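Local coordinates for protein S12 family peptidase (Streptomyces sp. 82F2, PDB 3WWX) that probably hydrolyses amide bonds with preference for D-configured substrates, as a D-stereospecific amidohydrolase of the serine beta-lactamase-like S12 peptidase family, at residues 84-89 with 94-99; 101-106 with 270-275. All blocks are in the same frame, centred on the assembly; numbering follows the deposited sequence.

Contact 1: residues 84-89 with 94-99; sequences GVVRGN and RKITVR
A face-to-face stack of two arginine guanidinium groups, R87 on R94, joins the two limbs of the loop between helices 78-81 and 98-102, with a separate hydrophobic touch of V86 on I96 on the inner side of the loop. The site lies at the edge of the helical part of this beta-lactamase-like fold, centred about 22 Å from the centre of the chain. Evidence for stacking is geometric: the planes are only 16° apart and the group centres 3.4 Å apart. CZ of R87 sits 3.3 Å above the R94 plane and over its centre, whereas NH1 of R94 falls toward the rim of the R87 group. Both chains are bent, R87 at chi2 and R94 at chi3, and so bring their flat ends together, crossing at about a right angle. Two like charges this near would repel, but each has an acidic partner: E79 forms a salt bridge with R87 NH2, and D92 one with R94 NE, which probably offsets the repulsion. Deeper in, V86 and I96 are buried and also cross at roughly a right angle; V78 of helix 78-81 packs against both. CG1 is the V86 branch that meets I96: it stands anti to the backbone N (chi1 -179°) and comes within 4.2 Å of I96 CD1.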
# COMPACT_ATOMS: atom_id res chain seq x y z
N GLY A 84 -20.49 -16.10 -5.95
CA GLY A 84 -20.15 -17.22 -5.09
C GLY A 84 -18.82 -17.14 -4.36
O GLY A 84 -18.51 -18.03 -3.58
N VAL A 85 -18.05 -16.09 -4.59
CA VAL A 85 -16.68 -16.03 -4.08
C VAL A 85 -16.64 -15.63 -2.61
O VAL A 85 -15.83 -16.16 -1.85
CB VAL A 85 -15.82 -15.07 -4.92
CG1 VAL A 85 -14.40 -14.87 -4.32
CG2 VAL A 85 -15.71 -15.59 -6.33
N VAL A 86 -17.47 -14.67 -2.23
CA VAL A 86 -17.48 -14.18 -0.85
C VAL A 86 -18.73 -14.74 -0.16
O VAL A 86 -19.78 -14.11 -0.20
CB VAL A 86 -17.44 -12.63 -0.82
CG1 VAL A 86 -17.42 -12.11 0.61
CG2 VAL A 86 -16.21 -12.11 -1.58
N ARG A 87 -18.63 -15.94 0.43
CA ARG A 87 -19.81 -16.62 1.03
C ARG A 87 -19.56 -17.37 2.36
O ARG A 87 -20.47 -17.96 2.94
CB ARG A 87 -20.37 -17.66 0.04
CG ARG A 87 -20.91 -17.07 -1.24
CD ARG A 87 -22.13 -16.20 -0.98
NE ARG A 87 -22.89 -15.98 -2.20
CZ ARG A 87 -23.84 -16.79 -2.66
NH1 ARG A 87 -24.17 -17.88 -1.98
NH2 ARG A 87 -24.46 -16.51 -3.79
N GLY A 88 -18.34 -17.36 2.84
CA GLY A 88 -17.97 -18.28 3.90
C GLY A 88 -18.23 -17.81 5.30
O GLY A 88 -17.90 -16.69 5.66
N ASN A 89 -18.83 -18.68 6.12
CA ASN A 89 -18.98 -18.48 7.55
C ASN A 89 -19.52 -17.10 7.93
O ASN A 89 -18.99 -16.47 8.84
CB ASN A 89 -17.64 -18.76 8.25
CG ASN A 89 -17.80 -19.27 9.69
OD1 ASN A 89 -18.89 -19.25 10.24
ND2 ASN A 89 -16.70 -19.71 10.29
N ARG A 94 -23.24 -10.60 -1.39
CA ARG A 94 -24.49 -9.98 -1.83
C ARG A 94 -24.76 -8.69 -1.05
O ARG A 94 -25.55 -7.85 -1.50
CB ARG A 94 -25.67 -10.96 -1.63
CG ARG A 94 -25.62 -12.20 -2.50
CD ARG A 94 -26.45 -13.38 -1.90
NE ARG A 94 -25.78 -14.03 -0.77
CZ ARG A 94 -25.95 -15.31 -0.41
NH1 ARG A 94 -26.76 -16.10 -1.11
NH2 ARG A 94 -25.30 -15.81 0.64
N LYS A 95 -24.11 -8.53 0.10
CA LYS A 95 -24.39 -7.45 1.03
C LYS A 95 -23.21 -6.48 1.16
O LYS A 95 -23.23 -5.56 1.98
CB LYS A 95 -24.69 -8.02 2.42
CG LYS A 95 -25.78 -9.07 2.45
CD LYS A 95 -27.11 -8.52 1.98
CE LYS A 95 -28.23 -9.55 2.20
NZ LYS A 95 -27.99 -10.82 1.45
N ILE A 96 -22.17 -6.73 0.38
CA ILE A 96 -20.94 -5.94 0.43
C ILE A 96 -20.71 -5.33 -0.94
O ILE A 96 -20.82 -6.03 -1.94
CB ILE A 96 -19.73 -6.84 0.74
CG1 ILE A 96 -19.85 -7.46 2.14
CG2 ILE A 96 -18.41 -6.04 0.67
CD1 ILE A 96 -18.91 -8.63 2.37
N THR A 97 -20.38 -4.04 -0.99
CA THR A 97 -20.14 -3.38 -2.28
C THR A 97 -18.64 -3.26 -2.57
O THR A 97 -17.81 -3.41 -1.67
CB THR A 97 -20.73 -1.97 -2.31
OG1 THR A 97 -20.02 -1.12 -1.40
CG2 THR A 97 -22.20 -2.00 -1.89
N VAL A 98 -18.31 -3.02 -3.83
CA VAL A 98 -16.92 -2.87 -4.22
C VAL A 98 -16.32 -1.67 -3.47
O VAL A 98 -15.17 -1.74 -3.02
CB VAL A 98 -16.77 -2.74 -5.75
CG1 VAL A 98 -15.33 -2.53 -6.14
CG2 VAL A 98 -17.33 -3.97 -6.45
N ARG A 99 -17.10 -0.60 -3.29
CA ARG A 99 -16.62 0.56 -2.53
C ARG A 99 -16.20 0.18 -1.12
O ARG A 99 -15.20 0.67 -0.61
CB ARG A 99 -17.71 1.64 -2.46
CG ARG A 99 -17.23 2.98 -1.87
CD ARG A 99 -18.39 4.02 -1.75
NE ARG A 99 -19.06 4.18 -3.04
CZ ARG A 99 -18.55 4.82 -4.09
NH1 ARG A 99 -17.37 5.42 -4.00
NH2 ARG A 99 -19.23 4.87 -5.23

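Contact 2: residues 101-106 with 270-275; sequences LLNHTS and TTVQIS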
# COMPACT_ATOMS: atom_id res chain seq x y z
N LEU A 101 -15.04 -2.66 -0.12
CA LEU A 101 -13.71 -3.28 -0.20
C LEU A 101 -12.65 -2.20 -0.14
O LEU A 101 -11.69 -2.29 0.63
CB LEU A 101 -13.53 -4.05 -1.51
CG LEU A 101 -14.54 -5.15 -1.87
CD1 LEU A 101 -14.17 -5.77 -3.19
CD2 LEU A 101 -14.61 -6.21 -0.77
N LEU A 102 -12.83 -1.15 -0.93
CA LEU A 102 -11.76 -0.17 -1.13
C LEU A 102 -11.50 0.74 0.06
O LEU A 102 -10.39 1.26 0.20
CB LEU A 102 -12.04 0.66 -2.38
CG LEU A 102 -12.09 -0.11 -3.68
CD1 LEU A 102 -12.56 0.83 -4.78
CD2 LEU A 102 -10.76 -0.76 -4.03
N ASN A 103 -12.49 0.93 0.93
CA ASN A 103 -12.32 1.72 2.15
C ASN A 103 -12.30 0.91 3.45
O ASN A 103 -12.31 1.47 4.54
CB ASN A 103 -13.33 2.88 2.20
CG ASN A 103 -14.77 2.41 2.28
OD1 ASN A 103 -15.06 1.29 2.67
ND2 ASN A 103 -15.68 3.31 1.95
N HIS A 104 -12.25 -0.42 3.31
CA HIS A 104 -12.14 -1.34 4.44
C HIS A 104 -13.33 -1.26 5.40
O HIS A 104 -13.17 -1.51 6.60
CB HIS A 104 -10.83 -1.16 5.21
CG HIS A 104 -9.61 -1.35 4.37
ND1 HIS A 104 -9.21 -2.58 3.88
CD2 HIS A 104 -8.69 -0.46 3.93
CE1 HIS A 104 -8.10 -2.44 3.19
NE2 HIS A 104 -7.77 -1.16 3.20
N THR A 105 -14.52 -0.99 4.87
CA THR A 105 -15.73 -1.08 5.70
C THR A 105 -16.54 -2.33 5.37
O THR A 105 -17.67 -2.48 5.86
CB THR A 105 -16.60 0.18 5.57
OG1 THR A 105 -17.05 0.35 4.22
CG2 THR A 105 -15.81 1.41 6.03
N SER A 106 -15.98 -3.24 4.56
CA SER A 106 -16.65 -4.50 4.24
C SER A 106 -16.81 -5.44 5.43
O SER A 106 -17.80 -6.18 5.48
CB SER A 106 -15.86 -5.24 3.16
OG SER A 106 -14.63 -5.65 3.73
N THR A 270 -13.23 10.71 -0.27
CA THR A 270 -14.31 10.63 0.71
C THR A 270 -13.91 9.59 1.75
O THR A 270 -13.87 8.39 1.47
CB THR A 270 -15.63 10.26 0.05
OG1 THR A 270 -15.98 11.31 -0.86
CG2 THR A 270 -16.73 10.10 1.10
N THR A 271 -13.58 10.06 2.94
CA THR A 271 -12.94 9.23 3.94
C THR A 271 -13.86 8.77 5.06
O THR A 271 -14.87 9.42 5.38
CB THR A 271 -11.73 9.93 4.59
OG1 THR A 271 -12.15 11.16 5.18
CG2 THR A 271 -10.64 10.23 3.56
N VAL A 272 -13.47 7.63 5.64
CA VAL A 272 -14.09 7.08 6.84
C VAL A 272 -13.15 7.38 8.01
O VAL A 272 -11.94 7.24 7.89
CB VAL A 272 -14.25 5.54 6.70
CG1 VAL A 272 -14.85 4.93 7.95
CG2 VAL A 272 -15.10 5.22 5.49
N GLN A 273 -13.70 7.79 9.14
CA GLN A 273 -12.87 7.96 10.33
C GLN A 273 -12.54 6.58 10.87
O GLN A 273 -13.44 5.78 11.11
CB GLN A 273 -13.58 8.79 11.41
CG GLN A 273 -13.24 10.28 11.35
CD GLN A 273 -13.92 11.08 12.45
OE1 GLN A 273 -14.93 10.66 13.01
NE2 GLN A 273 -13.37 12.25 12.75
N ILE A 274 -11.26 6.29 11.05
CA ILE A 274 -10.85 4.93 11.38
C ILE A 274 -10.57 4.75 12.87
O ILE A 274 -10.46 3.61 13.33
CB ILE A 274 -9.63 4.50 10.55
CG1 ILE A 274 -8.39 5.29 10.94
CG2 ILE A 274 -9.97 4.66 9.08
CD1 ILE A 274 -7.14 4.90 10.17
N SER A 275 -10.45 5.85 13.59
CA SER A 275 -10.21 5.78 15.03
C SER A 275 -10.78 6.96 15.79
O SER A 275 -10.48 8.11 15.46
CB SER A 275 -8.71 5.69 15.32
OG SER A 275 -8.47 5.97 16.69
O HOH W 1 -15.44 6.18 0.95
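OD1 of N103, just after helix 98-102, is gripped by two donors from T105, and the two residues so joined present a surface to V272. The T105 hydroxyl OG1 gives its hydrogen to N103 OD1 over 2.7 Å, and the backbone N of T105 reaches the same oxygen at 3.2 Å. Both donors come from the same face of the amide plane, tilted from it by 28° and 23° respectively. The backbone bond is bent, with an N-H...O angle of 137°, and closes an Asx turn. This turn overlaps a Schellman motif, in which H104 with its positive phi is the C-prime residue and T105 N also points to Q100 O. Across the contact runs the short, weakly bonded strand 272-273, the outermost strand at one end of the antiparallel sheet of the beta-lactamase-like fold, so the contact joins a helix end in the helical region to that sheet edge. T105 and V272 meet tip to tip, methyl to methyl, CG2 of T105 lying 3.9 Å from CG2 of V272. The same V272 methyl is 4.1 Å from ND2 of N103, whose side chain crosses the valine at about a right angle. ND2 also donates to a bridging water over 3.0 Å, and the water donates in turn to O of T270 over 2.8 Å.

In the fold
Contact 1 closes along the chain before contact 2 opens, and helix 98-102 serves both: its first residues end the 94-99 segment and its last begin the 101-106 segment. The centres are 16 Å apart, on the same side of the chain's centre. Direct packing bridges them, with CG2 of I96 at 3.7 Å from CB of S106 and 4.1 Å from CD2 of L101. Contact 1 is local, its segments only five residues apart, whereas contact 2 spans 164 residues. Helix 98-102 thus has a peripheral loop packed at its start, and the turn following it meets 272-273, the edge strand of the antiparallel sheet of the beta-lactamase-like fold.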